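Local atomic coordinates of pyoverdine biosynthesis protein PvcB (Pseudomonas aeruginosa, PDB entry 4YLM), a protein that catalyses the 2-oxoglutarate-dependent oxidation of tyrosine isonitrile in the biosynthesis of paerucumarin, probably with ferrous iron as cofactor. Residues 19-24 and 138-143; 93-98 and 261-266; 109-114 and 234-239. All blocks are in the same frame, centred on the assembly; numbering follows the deposited sequence.

Along the chain the segments of contact 1 alternate with those of contacts 2 and 3, whereas contact 3 is nested in the loop closed by contact 2. The centre of contact 1 lies about 14 Å from that of contact 2 and about 12 Å from that of contact 3. The centres of contacts 2 and 3 are about 16 Å apart. Contacts 1 and 2 share a small antiparallel sheet, in which strands 141-145 and 259-263 are neighbours, and the backbone of 109-114 bonds to that of 261-266. Contact 3 holds H112 and D114 and contact 2 holds H261, the presumed iron ligands of this TfdA-family dioxygenase, while contact 1 joins the same sheet further out.

Contact 1 (19-24 and 138-143); sequences DEQGNQ and GGRTTF
R140 reaches out from the residue just before strand 141-145 and sets its guanidinium against E20 and Q21, in the loop that leads from strand 12-16 to strand 29-33. The close part of the contact is gathered at one atom, R140 NH1. Q21 OE1 lies near the plane of the guanidinium, at its edge, and takes a hydrogen bond from R140 NH1 at 3.3 Å, fairly straight at 161° although long. The donor stands above the carbonyl plane of the amide, not on a lone pair. The Q21 chain turns at its second torsion (chi2 128°), which swings the amide round to R140.

E20 approaches differently: its OE1 lies over one face of the guanidinium, the carboxylate and guanidinium planes 19° apart. E20 OE1 is 3.4 Å from R140 NH1, but no N-H points at it, making this a salt bridge of charge alone. The stronger ionic partners lie outside: R245 for E20 and E264 for R140.

The solvent side is looser. A water takes a hydrogen bond of 2.8 Å from E20 N and a weak one from R140 NH1, bridging backbone and side chain. Within 19-24, D19 holds the chain in an Asx turn: its OD2 accepts from Q21 N at 2.8 Å, and from N23 N on the opposite face of the carboxylate. D19 to G22 also form a type I beta turn, which G22 ends with a positive phi that suits glycine.

Long and flexible, glutamate, glutamine and arginine suit an exposed surface where polar groups must reach out from the backbone. With one long hydrogen bond, one out-of-plane charge pair and a water, the contact probably depends on electrostatics shared with E264 and R245 more than on close packing.

Contact 2 (93-98 and 261-266); sequences LVEQEG and HGREAF
E95 meets the edge of the R263 guanidinium in a two-pronged salt bridge, each carboxylate oxygen facing one terminal nitrogen of the arginine. R263 NH2 gives E95 OE2 an almost perfectly straight hydrogen bond of 2.8 Å (178°). The acceptor lies in the guanidinium plane, while the bond arrives on the syn side of the carboxylate, about 31° out of its plane. The second prong, R263 NH1 to E95 OE1, is also nearly straight, but its modelled length of 2.5 Å is so short that the exact value is doubtful. Glutamate suits the place because its two oxygens match the two terminal nitrogens.

R263 gets there by being stretched out along its whole length, CG anti to the backbone N (chi1 -170°) and the chain extended as far as NE. Arginine can serve several partners at once: NE donates to the carbonyl of G139, leaving the outer pair for E95, and these bonds together hold the guanidinium in place. R269 adds a further salt bridge to E95 OE1, so the carboxylate is shared by two arginines, an environment that probably favours its ionised form.

Outward from the charges comes F266, whose CE1 lies over the centre of one face of the R263 guanidinium, 3.8 Å above its plane.

E95 ends strand 91-95, which pairs with strand 272-286 in the large mixed sheet, E95 bonding to R272 and L93 to L274. R263 ends strand 259-263, which lies between strand 141-145 and the 109-114 backbone. The salt bridge therefore ties one sheet to the other.

Contact 3 (109-114 and 234-239); sequences VPLHWD and CLYHPQ
L111 drives its branched end between L235, the last residue of helix 224-235, and Y236 just beyond it. Its CD1 lies over one face of the Y236 ring, 4.1 Å from the centroid and 28° off the ring normal, a CH-pi contact. L111 CG is 3.5 Å from Y236 OH. That hydroxyl is hydrogen-bonded to E199, whose carboxylate also accepts from the backbone N of L111; a polar anchor thus borders the apolar contact and fixes the far end of the ring.

L235 supplies the other wall. Its CB is 3.7 Å from L111 CD1, and the two leucines run antiparallel alongside each other. With CG beside the backbone N (chi1 -67°), L111 can project its CD1 methyl into this corner. A branched aliphatic side chain suits the buried spot, while tyrosine gives an apolar face together with a polar tip.

Immediately after L111 comes H112, whose ND1 donates a 3.0 Å hydrogen bond to P110 O, in the plane of the imidazole, helping to set the ring's rotation. H112 and D114 form the His-X-Asp pair that, with H261, makes the facial triad of two histidines and one carboxylate expected to hold iron in 2-oxoglutarate-dependent oxygenases of the cupin-like double-stranded beta-helix fold.

Contact 1 (19-24 and 138-143)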
ATOM      1  N   ASP A  19      18.416  10.234 -16.917  1.00 32.21           N
ATOM      2  CA  ASP A  19      18.093  11.076 -18.070  1.00 32.91           C
ATOM      3  C   ASP A  19      18.723  10.510 -19.341  1.00 33.60           C
ATOM      4  O   ASP A  19      19.415   9.493 -19.294  1.00 33.92           O
ATOM      5  CB  ASP A  19      18.460  12.541 -17.835  1.00 33.44           C
ATOM      6  CG  ASP A  19      19.965  12.808 -17.934  1.00 38.46           C
ATOM      7  OD1 ASP A  19      20.382  13.886 -17.478  1.00 37.79           O
ATOM      8  OD2 ASP A  19      20.722  11.951 -18.443  1.00 36.59           O
ATOM      9  N   GLU A  20      18.486  11.165 -20.472  1.00 35.95           N
ATOM     10  CA  GLU A  20      18.855  10.584 -21.763  1.00 40.47           C
ATOM     11  C   GLU A  20      20.367  10.471 -21.960  1.00 39.43           C
ATOM     12  O   GLU A  20      20.831   9.755 -22.845  1.00 47.27           O
ATOM     13  CB  GLU A  20      18.218  11.370 -22.912  1.00 41.14           C
ATOM     14  CG  GLU A  20      18.692  12.819 -23.006  1.00 43.63           C
ATOM     15  CD  GLU A  20      17.842  13.641 -23.968  1.00 48.13           C
ATOM     16  OE1 GLU A  20      18.171  14.822 -24.212  1.00 48.68           O
ATOM     17  OE2 GLU A  20      16.844  13.099 -24.480  1.00 49.00           O
ATOM     18  N   GLN A  21      21.129  11.168 -21.129  1.00 35.07           N
ATOM     19  CA  GLN A  21      22.582  11.085 -21.186  1.00 42.14           C
ATOM     20  C   GLN A  21      23.113  10.082 -20.161  1.00 44.89           C
ATOM     21  O   GLN A  21      24.327   9.900 -20.014  1.00 41.52           O
ATOM     22  CB  GLN A  21      23.196  12.463 -20.944  1.00 39.93           C
ATOM     23  CG  GLN A  21      22.709  13.538 -21.918  1.00 52.07           C
ATOM     24  CD  GLN A  21      22.195  14.791 -21.208  1.00 56.80           C
ATOM     25  OE1 GLN A  21      21.109  14.791 -20.599  1.00 51.01           O
ATOM     26  NE2 GLN A  21      22.977  15.864 -21.276  1.00 57.23           N
ATOM     27  N   GLY A  22      22.199   9.446 -19.436  1.00 41.54           N
ATOM     28  CA  GLY A  22      22.582   8.426 -18.473  1.00 39.49           C
ATOM     29  C   GLY A  22      22.887   8.922 -17.073  1.00 36.83           C
ATOM     30  O   GLY A  22      23.324   8.141 -16.230  1.00 37.80           O
ATOM     31  N   ASN A  23      22.664  10.206 -16.797  1.00 32.59           N
ATOM     32  CA  ASN A  23      22.847  10.680 -15.430  1.00 33.95           C
ATOM     33  C   ASN A  23      21.724  10.192 -14.532  1.00 34.17           C
ATOM     34  O   ASN A  23      20.556  10.260 -14.908  1.00 31.12           O
ATOM     35  CB  ASN A  23      22.915  12.200 -15.334  1.00 34.56           C
ATOM     36  CG  ASN A  23      22.972  12.676 -13.891  1.00 39.80           C
ATOM     37  OD1 ASN A  23      23.985  12.498 -13.210  1.00 40.92           O
ATOM     38  ND2 ASN A  23      21.871  13.253 -13.405  1.00 35.48           N
ATOM     39  N   GLN A  24      22.087   9.720 -13.345  1.00 30.86           N
ATOM     40  CA  GLN A  24      21.115   9.186 -12.398  1.00 34.77           C
ATOM     41  C   GLN A  24      21.070  10.038 -11.135  1.00 30.33           C
ATOM     42  O   GLN A  24      21.923   9.915 -10.259  1.00 31.63           O
ATOM     43  CB  GLN A  24      21.458   7.733 -12.045  1.00 33.31           C
ATOM     44  CG  GLN A  24      20.546   7.118 -10.984  1.00 34.51           C
ATOM     45  CD  GLN A  24      20.875   5.658 -10.693  1.00 34.77           C
ATOM     46  OE1 GLN A  24      21.399   4.945 -11.547  1.00 36.24           O
ATOM     47  NE2 GLN A  24      20.577   5.218  -9.478  1.00 32.95           N
ATOM     48  N   GLY A 138      16.473  20.981 -26.571  1.00 47.59           N
ATOM     49  CA  GLY A 138      16.156  21.678 -25.340  1.00 47.32           C
ATOM     50  C   GLY A 138      14.663  21.585 -25.086  1.00 39.09           C
ATOM     51  O   GLY A 138      13.988  20.731 -25.649  1.00 37.37           O
ATOM     52  N   GLY A 139      14.148  22.462 -24.238  1.00 39.72           N
ATOM     53  CA  GLY A 139      12.725  22.499 -23.966  1.00 39.86           C
ATOM     54  C   GLY A 139      12.218  21.385 -23.059  1.00 33.93           C
ATOM     55  O   GLY A 139      11.014  21.219 -22.913  1.00 33.65           O
ATOM     56  N   ARG A 140      13.121  20.617 -22.458  1.00 32.72           N
ATOM     57  CA  ARG A 140      12.708  19.531 -21.553  1.00 36.02           C
ATOM     58  C   ARG A 140      12.087  20.075 -20.263  1.00 27.83           C
ATOM     59  O   ARG A 140      12.516  21.103 -19.745  1.00 28.66           O
ATOM     60  CB  ARG A 140      13.888  18.599 -21.227  1.00 30.68           C
ATOM     61  CG  ARG A 140      14.387  17.766 -22.418  1.00 32.58           C
ATOM     62  CD  ARG A 140      15.625  16.947 -22.057  1.00 33.84           C
ATOM     63  NE  ARG A 140      16.784  17.794 -21.776  1.00 34.16           N
ATOM     64  CZ  ARG A 140      17.953  17.354 -21.310  1.00 40.08           C
ATOM     65  NH1 ARG A 140      18.126  16.067 -21.040  1.00 35.58           N
ATOM     66  NH2 ARG A 140      18.944  18.211 -21.086  1.00 36.93           N
ATOM     67  N   THR A 141      11.075  19.380 -19.745  1.00 31.02           N
ATOM     68  CA  THR A 141      10.511  19.712 -18.438  1.00 26.77           C
ATOM     69  C   THR A 141      11.507  19.307 -17.360  1.00 25.24           C
ATOM     70  O   THR A 141      12.012  18.185 -17.367  1.00 26.49           O
ATOM     71  CB  THR A 141       9.185  18.944 -18.189  1.00 27.80           C
ATOM     72  OG1 THR A 141       8.257  19.252 -19.227  1.00 28.17           O
ATOM     73  CG2 THR A 141       8.577  19.329 -16.863  1.00 23.08           C
ATOM     74  N   THR A 142      11.790  20.198 -16.417  1.00 26.17           N
ATOM     75  CA  THR A 142      12.811  19.882 -15.426  1.00 25.48           C
ATOM     76  C   THR A 142      12.257  19.759 -14.018  1.00 26.46           C
ATOM     77  O   THR A 142      11.294  20.434 -13.660  1.00 25.43           O
ATOM     78  CB  THR A 142      13.920  20.935 -15.396  1.00 28.29           C
ATOM     79  OG1 THR A 142      13.361  22.197 -15.007  1.00 27.36           O
ATOM     80  CG2 THR A 142      14.579  21.049 -16.768  1.00 29.12           C
ATOM     81  N   PHE A 143      12.923  18.928 -13.218  1.00 24.89           N
ATOM     82  CA  PHE A 143      12.532  18.652 -11.846  1.00 23.69           C
ATOM     83  C   PHE A 143      13.776  18.610 -10.969  1.00 24.42           C
ATOM     84  O   PHE A 143      14.782  18.013 -11.353  1.00 24.56           O
ATOM     85  CB  PHE A 143      11.836  17.282 -11.776  1.00 21.08           C
ATOM     86  CG  PHE A 143      10.551  17.199 -12.578  1.00 21.40           C
ATOM     87  CD1 PHE A 143       9.349  17.616 -12.024  1.00 24.79           C
ATOM     88  CD2 PHE A 143      10.548  16.682 -13.865  1.00 24.95           C
ATOM     89  CE1 PHE A 143       8.169  17.544 -12.750  1.00 25.89           C
ATOM     90  CE2 PHE A 143       9.377  16.599 -14.595  1.00 24.93           C
ATOM     91  CZ  PHE A 143       8.181  17.022 -14.032  1.00 27.39           C
TER
HETATM   92  O   HOH W   1      16.497  13.161 -20.555  1.00 36.50           O

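Contact 2 (93-98 and 261-266)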
ATOM      1  N   LEU A  93      -1.738  21.426 -22.594  1.00 31.40           N
ATOM      2  CA  LEU A  93      -0.461  22.103 -22.841  1.00 29.15           C
ATOM      3  C   LEU A  93       0.033  21.680 -24.206  1.00 35.99           C
ATOM      4  O   LEU A  93       0.689  20.645 -24.350  1.00 32.13           O
ATOM      5  CB  LEU A  93       0.576  21.744 -21.770  1.00 32.40           C
ATOM      6  CG  LEU A  93       0.289  22.216 -20.342  1.00 31.78           C
ATOM      7  CD1 LEU A  93       1.116  21.432 -19.330  1.00 36.24           C
ATOM      8  CD2 LEU A  93       0.540  23.714 -20.181  1.00 31.04           C
ATOM      9  N   VAL A  94      -0.310  22.473 -25.214  1.00 33.35           N
ATOM     10  CA  VAL A  94      -0.061  22.090 -26.597  1.00 35.69           C
ATOM     11  C   VAL A  94       0.927  23.062 -27.217  1.00 39.11           C
ATOM     12  O   VAL A  94       0.768  24.277 -27.099  1.00 42.43           O
ATOM     13  CB  VAL A  94      -1.360  22.090 -27.419  1.00 38.19           C
ATOM     14  CG1 VAL A  94      -1.107  21.569 -28.832  1.00 39.70           C
ATOM     15  CG2 VAL A  94      -2.422  21.251 -26.728  1.00 36.50           C
ATOM     16  N   GLU A  95       1.959  22.522 -27.852  1.00 38.57           N
ATOM     17  CA  GLU A  95       2.957  23.346 -28.521  1.00 37.97           C
ATOM     18  C   GLU A  95       3.141  22.889 -29.955  1.00 38.62           C
ATOM     19  O   GLU A  95       3.057  21.691 -30.252  1.00 31.45           O
ATOM     20  CB  GLU A  95       4.284  23.295 -27.778  1.00 42.89           C
ATOM     21  CG  GLU A  95       4.176  23.790 -26.355  1.00 47.55           C
ATOM     22  CD  GLU A  95       5.503  24.224 -25.803  1.00 51.08           C
ATOM     23  OE1 GLU A  95       5.522  24.888 -24.746  1.00 56.49           O
ATOM     24  OE2 GLU A  95       6.532  23.906 -26.434  1.00 55.75           O
ATOM     25  N   GLN A  96       3.384  23.852 -30.842  1.00 35.76           N
ATOM     26  CA  GLN A  96       3.516  23.564 -32.263  1.00 33.36           C
ATOM     27  C   GLN A  96       4.947  23.732 -32.700  1.00 32.20           C
ATOM     28  O   GLN A  96       5.695  24.516 -32.125  1.00 34.11           O
ATOM     29  CB  GLN A  96       2.615  24.483 -33.092  1.00 31.06           C
ATOM     30  CG  GLN A  96       1.162  24.061 -33.110  1.00 32.33           C
ATOM     31  CD  GLN A  96       0.310  25.029 -33.910  1.00 36.58           C
ATOM     32  OE1 GLN A  96      -0.003  24.797 -35.089  1.00 31.99           O
ATOM     33  NE2 GLN A  96      -0.060  26.122 -33.279  1.00 25.91           N
ATOM     34  N   GLU A  97       5.324  22.993 -33.731  1.00 36.26           N
ATOM     35  CA  GLU A  97       6.699  23.011 -34.188  1.00 41.72           C
ATOM     36  C   GLU A  97       7.140  24.419 -34.574  1.00 43.39           C
ATOM     37  O   GLU A  97       6.495  25.077 -35.389  1.00 36.99           O
ATOM     38  CB  GLU A  97       6.871  22.058 -35.363  1.00 37.65           C
ATOM     39  CG  GLU A  97       8.319  21.840 -35.729  1.00 48.78           C
ATOM     40  CD  GLU A  97       8.482  20.792 -36.792  1.00 53.24           C
ATOM     41  OE1 GLU A  97       7.474  20.135 -37.126  1.00 51.33           O
ATOM     42  OE2 GLU A  97       9.615  20.629 -37.296  1.00 67.11           O
ATOM     43  N   GLY A  98       8.224  24.883 -33.964  1.00 43.89           N
ATOM     44  CA  GLY A  98       8.834  26.146 -34.334  1.00 43.15           C
ATOM     45  C   GLY A  98       7.980  27.372 -34.080  1.00 46.57           C
ATOM     46  O   GLY A  98       8.200  28.421 -34.685  1.00 46.31           O
ATOM     47  N   HIS A 261      10.036  22.551 -10.016  1.00 25.85           N
ATOM     48  CA  HIS A 261      10.036  22.172 -11.411  1.00 25.08           C
ATOM     49  C   HIS A 261      10.137  23.408 -12.288  1.00 26.40           C
ATOM     50  O   HIS A 261       9.881  24.527 -11.848  1.00 27.46           O
ATOM     51  CB  HIS A 261       8.754  21.403 -11.738  1.00 27.41           C
ATOM     52  CG  HIS A 261       7.528  22.255 -11.698  1.00 28.92           C
ATOM     53  ND1 HIS A 261       6.959  22.793 -12.834  1.00 30.01           N
ATOM     54  CD2 HIS A 261       6.779  22.693 -10.658  1.00 28.63           C
ATOM     55  CE1 HIS A 261       5.904  23.513 -12.497  1.00 29.73           C
ATOM     56  NE2 HIS A 261       5.769  23.466 -11.183  1.00 31.72           N
ATOM     57  N   GLY A 262      10.514  23.203 -13.535  1.00 28.20           N
ATOM     58  CA  GLY A 262      10.627  24.319 -14.448  1.00 28.61           C
ATOM     59  C   GLY A 262      10.771  23.791 -15.842  1.00 29.53           C
ATOM     60  O   GLY A 262      10.239  22.726 -16.161  1.00 24.15           O
ATOM     61  N   ARG A 263      11.511  24.525 -16.669  1.00 28.96           N
ATOM     62  CA  ARG A 263      11.659  24.143 -18.059  1.00 32.85           C
ATOM     63  C   ARG A 263      12.931  24.685 -18.706  1.00 34.85           C
ATOM     64  O   ARG A 263      13.256  25.869 -18.612  1.00 35.44           O
ATOM     65  CB  ARG A 263      10.452  24.586 -18.875  1.00 30.73           C
ATOM     66  CG  ARG A 263      10.459  23.987 -20.270  1.00 36.17           C
ATOM     67  CD  ARG A 263       9.374  24.578 -21.145  1.00 38.07           C
ATOM     68  NE  ARG A 263       9.404  23.971 -22.471  1.00 46.32           N
ATOM     69  CZ  ARG A 263       8.443  24.117 -23.377  1.00 50.35           C
ATOM     70  NH1 ARG A 263       7.376  24.854 -23.090  1.00 51.87           N
ATOM     71  NH2 ARG A 263       8.547  23.526 -24.563  1.00 47.71           N
ATOM     72  N   GLU A 264      13.611  23.787 -19.396  1.00 34.85           N
ATOM     73  CA  GLU A 264      14.898  24.035 -20.010  1.00 38.95           C
ATOM     74  C   GLU A 264      14.696  24.943 -21.217  1.00 43.35           C
ATOM     75  O   GLU A 264      13.670  24.870 -21.898  1.00 38.04           O
ATOM     76  CB  GLU A 264      15.463  22.675 -20.425  1.00 41.03           C
ATOM     77  CG  GLU A 264      16.753  22.659 -21.192  1.00 42.78           C
ATOM     78  CD  GLU A 264      17.101  21.251 -21.649  1.00 40.40           C
ATOM     79  OE1 GLU A 264      16.205  20.549 -22.171  1.00 36.58           O
ATOM     80  OE2 GLU A 264      18.266  20.840 -21.481  1.00 45.30           O
ATOM     81  N   ALA A 265      15.666  25.817 -21.468  1.00 47.92           N
ATOM     82  CA  ALA A 265      15.606  26.704 -22.625  1.00 49.00           C
ATOM     83  C   ALA A 265      15.554  25.908 -23.929  1.00 47.77           C
ATOM     84  O   ALA A 265      16.124  24.822 -24.031  1.00 46.09           O
ATOM     85  CB  ALA A 265      16.807  27.644 -22.625  1.00 49.34           C
ATOM     86  N   PHE A 266      14.869  26.443 -24.929  1.00 48.63           N
ATOM     87  CA  PHE A 266      14.820  25.779 -26.225  1.00 53.70           C
ATOM     88  C   PHE A 266      15.203  26.707 -27.372  1.00 56.34           C
ATOM     89  O   PHE A 266      14.968  27.918 -27.320  1.00 52.89           O
ATOM     90  CB  PHE A 266      13.438  25.178 -26.469  1.00 50.87           C
ATOM     91  CG  PHE A 266      12.314  26.085 -26.082  1.00 56.40           C
ATOM     92  CD1 PHE A 266      11.905  26.174 -24.762  1.00 54.61           C
ATOM     93  CD2 PHE A 266      11.665  26.849 -27.035  1.00 56.38           C
ATOM     94  CE1 PHE A 266      10.867  27.011 -24.397  1.00 59.41           C
ATOM     95  CE2 PHE A 266      10.630  27.693 -26.677  1.00 58.56           C
ATOM     96  CZ  PHE A 266      10.230  27.775 -25.357  1.00 57.66           C
TER

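Contact 3 (109-114 and 234-239)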
ATOM      1  N   VAL A 109      11.691  28.382 -18.107  1.00 35.95           N
ATOM      2  CA  VAL A 109      10.923  28.539 -16.877  1.00 31.50           C
ATOM      3  C   VAL A 109      11.803  28.182 -15.696  1.00 35.57           C
ATOM      4  O   VAL A 109      12.238  27.033 -15.573  1.00 28.60           O
ATOM      5  CB  VAL A 109       9.666  27.630 -16.849  1.00 35.12           C
ATOM      6  CG1 VAL A 109       8.806  27.946 -15.620  1.00 29.42           C
ATOM      7  CG2 VAL A 109       8.859  27.770 -18.132  1.00 35.92           C
ATOM      8  N   PRO A 110      12.076  29.161 -14.827  1.00 35.76           N
ATOM      9  CA  PRO A 110      12.899  28.905 -13.639  1.00 32.46           C
ATOM     10  C   PRO A 110      12.186  27.964 -12.664  1.00 30.15           C
ATOM     11  O   PRO A 110      10.980  27.742 -12.781  1.00 30.23           O
ATOM     12  CB  PRO A 110      13.072  30.298 -13.012  1.00 31.71           C
ATOM     13  CG  PRO A 110      12.748  31.280 -14.127  1.00 41.69           C
ATOM     14  CD  PRO A 110      11.710  30.583 -14.970  1.00 38.46           C
ATOM     15  N   LEU A 111      12.937  27.421 -11.712  1.00 31.58           N
ATOM     16  CA  LEU A 111      12.394  26.485 -10.732  1.00 29.81           C
ATOM     17  C   LEU A 111      11.350  27.148  -9.835  1.00 30.12           C
ATOM     18  O   LEU A 111      11.531  28.273  -9.383  1.00 30.55           O
ATOM     19  CB  LEU A 111      13.527  25.894  -9.889  1.00 24.63           C
ATOM     20  CG  LEU A 111      14.489  24.988 -10.661  1.00 27.21           C
ATOM     21  CD1 LEU A 111      15.652  24.541  -9.771  1.00 28.46           C
ATOM     22  CD2 LEU A 111      13.738  23.769 -11.224  1.00 28.28           C
ATOM     23  N   HIS A 112      10.240  26.453  -9.598  1.00 26.81           N
ATOM     24  CA  HIS A 112       9.211  26.952  -8.693  1.00 26.51           C
ATOM     25  C   HIS A 112       8.322  25.781  -8.261  1.00 26.68           C
ATOM     26  O   HIS A 112       8.612  24.632  -8.586  1.00 26.25           O
ATOM     27  CB  HIS A 112       8.380  28.068  -9.358  1.00 29.83           C
ATOM     28  CG  HIS A 112       7.608  27.617 -10.558  1.00 27.73           C
ATOM     29  ND1 HIS A 112       8.214  27.275 -11.747  1.00 27.39           N
ATOM     30  CD2 HIS A 112       6.277  27.442 -10.748  1.00 30.91           C
ATOM     31  CE1 HIS A 112       7.291  26.898 -12.617  1.00 27.60           C
ATOM     32  NE2 HIS A 112       6.108  26.988 -12.034  1.00 30.21           N
ATOM     33  N   TRP A 113       7.262  26.065  -7.514  1.00 26.55           N
ATOM     34  CA  TRP A 113       6.284  25.027  -7.190  1.00 27.24           C
ATOM     35  C   TRP A 113       4.874  25.463  -7.569  1.00 27.94           C
ATOM     36  O   TRP A 113       4.601  26.658  -7.679  1.00 26.66           O
ATOM     37  CB  TRP A 113       6.373  24.610  -5.715  1.00 24.06           C
ATOM     38  CG  TRP A 113       5.890  25.592  -4.659  1.00 27.33           C
ATOM     39  CD1 TRP A 113       4.707  25.532  -3.974  1.00 27.94           C
ATOM     40  CD2 TRP A 113       6.605  26.714  -4.116  1.00 25.42           C
ATOM     41  NE1 TRP A 113       4.631  26.557  -3.062  1.00 29.31           N
ATOM     42  CE2 TRP A 113       5.780  27.299  -3.130  1.00 27.09           C
ATOM     43  CE3 TRP A 113       7.852  27.294  -4.383  1.00 28.55           C
ATOM     44  CZ2 TRP A 113       6.163  28.435  -2.404  1.00 28.40           C
ATOM     45  CZ3 TRP A 113       8.232  28.417  -3.664  1.00 29.03           C
ATOM     46  CH2 TRP A 113       7.392  28.976  -2.683  1.00 30.01           C
ATOM     47  N   ASP A 114       3.987  24.497  -7.783  1.00 27.01           N
ATOM     48  CA  ASP A 114       2.602  24.796  -8.140  1.00 31.01           C
ATOM     49  C   ASP A 114       1.807  25.159  -6.904  1.00 32.20           C
ATOM     50  O   ASP A 114       2.010  24.579  -5.823  1.00 27.38           O
ATOM     51  CB  ASP A 114       1.936  23.606  -8.850  1.00 28.42           C
ATOM     52  CG  ASP A 114       2.311  23.518 -10.310  1.00 30.45           C
ATOM     53  OD1 ASP A 114       3.052  24.411 -10.782  1.00 29.03           O
ATOM     54  OD2 ASP A 114       1.858  22.566 -10.989  1.00 27.27           O
ATOM     55  N   CYS A 234      23.149  23.866  -6.277  1.00 30.79           N
ATOM     56  CA  CYS A 234      22.702  22.626  -5.650  1.00 31.50           C
ATOM     57  C   CYS A 234      21.443  22.063  -6.317  1.00 29.85           C
ATOM     58  O   CYS A 234      21.329  20.858  -6.515  1.00 29.73           O
ATOM     59  CB  CYS A 234      22.499  22.830  -4.150  1.00 30.47           C
ATOM     60  SG  CYS A 234      24.054  23.127  -3.234  1.00 32.82           S
ATOM     61  N   LEU A 235      20.515  22.943  -6.682  1.00 28.72           N
ATOM     62  CA  LEU A 235      19.288  22.518  -7.341  1.00 27.61           C
ATOM     63  C   LEU A 235      19.525  22.026  -8.760  1.00 33.32           C
ATOM     64  O   LEU A 235      18.821  21.126  -9.225  1.00 28.92           O
ATOM     65  CB  LEU A 235      18.240  23.631  -7.313  1.00 26.72           C
ATOM     66  CG  LEU A 235      17.669  23.962  -5.937  1.00 28.46           C
ATOM     67  CD1 LEU A 235      16.963  25.325  -5.971  1.00 26.41           C
ATOM     68  CD2 LEU A 235      16.717  22.831  -5.474  1.00 25.60           C
ATOM     69  N   TYR A 236      20.518  22.589  -9.454  1.00 27.72           N
ATOM     70  CA  TYR A 236      20.790  22.152 -10.825  1.00 27.88           C
ATOM     71  C   TYR A 236      21.900  21.106 -10.917  1.00 25.36           C
ATOM     72  O   TYR A 236      22.258  20.660 -12.003  1.00 30.59           O
ATOM     73  CB  TYR A 236      21.091  23.340 -11.752  1.00 30.19           C
ATOM     74  CG  TYR A 236      19.876  24.176 -12.097  1.00 30.86           C
ATOM     75  CD1 TYR A 236      19.038  23.821 -13.153  1.00 29.05           C
ATOM     76  CD2 TYR A 236      19.563  25.316 -11.366  1.00 29.27           C
ATOM     77  CE1 TYR A 236      17.916  24.593 -13.478  1.00 31.76           C
ATOM     78  CE2 TYR A 236      18.455  26.088 -11.677  1.00 29.72           C
ATOM     79  CZ  TYR A 236      17.636  25.726 -12.733  1.00 34.74           C
ATOM     80  OH  TYR A 236      16.542  26.505 -13.038  1.00 33.23           O
ATOM     81  N   HIS A 237      22.434  20.716  -9.774  1.00 27.80           N
ATOM     82  CA  HIS A 237      23.441  19.664  -9.702  1.00 31.16           C
ATOM     83  C   HIS A 237      22.873  18.325 -10.211  1.00 35.85           C
ATOM     84  O   HIS A 237      21.700  18.004  -9.983  1.00 34.13           O
ATOM     85  CB  HIS A 237      23.913  19.540  -8.256  1.00 28.97           C
ATOM     86  CG  HIS A 237      25.126  18.687  -8.077  1.00 34.52           C
ATOM     87  ND1 HIS A 237      25.107  17.317  -8.231  1.00 36.14           N
ATOM     88  CD2 HIS A 237      26.398  19.009  -7.734  1.00 37.89           C
ATOM     89  CE1 HIS A 237      26.314  16.831  -7.996  1.00 38.13           C
ATOM     90  NE2 HIS A 237      27.117  17.837  -7.697  1.00 40.54           N
ATOM     91  N   PRO A 238      23.702  17.541 -10.915  1.00 35.09           N
ATOM     92  CA  PRO A 238      23.264  16.250 -11.464  1.00 34.04           C
ATOM     93  C   PRO A 238      22.685  15.281 -10.420  1.00 33.07           C
ATOM     94  O   PRO A 238      21.886  14.419 -10.794  1.00 32.08           O
ATOM     95  CB  PRO A 238      24.550  15.677 -12.076  1.00 37.83           C
ATOM     96  CG  PRO A 238      25.359  16.901 -12.440  1.00 39.28           C
ATOM     97  CD  PRO A 238      25.051  17.923 -11.381  1.00 35.89           C
ATOM     98  N   GLN A 239      23.083  15.403  -9.157  1.00 31.42           N
ATOM     99  CA  GLN A 239      22.515  14.570  -8.096  1.00 34.09           C
ATOM    100  C   GLN A 239      21.082  14.987  -7.745  1.00 32.66           C
ATOM    101  O   GLN A 239      20.325  14.195  -7.191  1.00 28.88           O
ATOM    102  CB  GLN A 239      23.382  14.614  -6.825  1.00 33.91           C
ATOM    103  CG  GLN A 239      24.720  13.870  -6.915  1.00 36.18           C
ATOM    104  CD  GLN A 239      25.528  13.895  -5.604  1.00 46.07           C
ATOM    105  OE1 GLN A 239      25.028  14.276  -4.539  1.00 43.63           O
ATOM    106  NE2 GLN A 239      26.788  13.473  -5.687  1.00 47.82           N
TER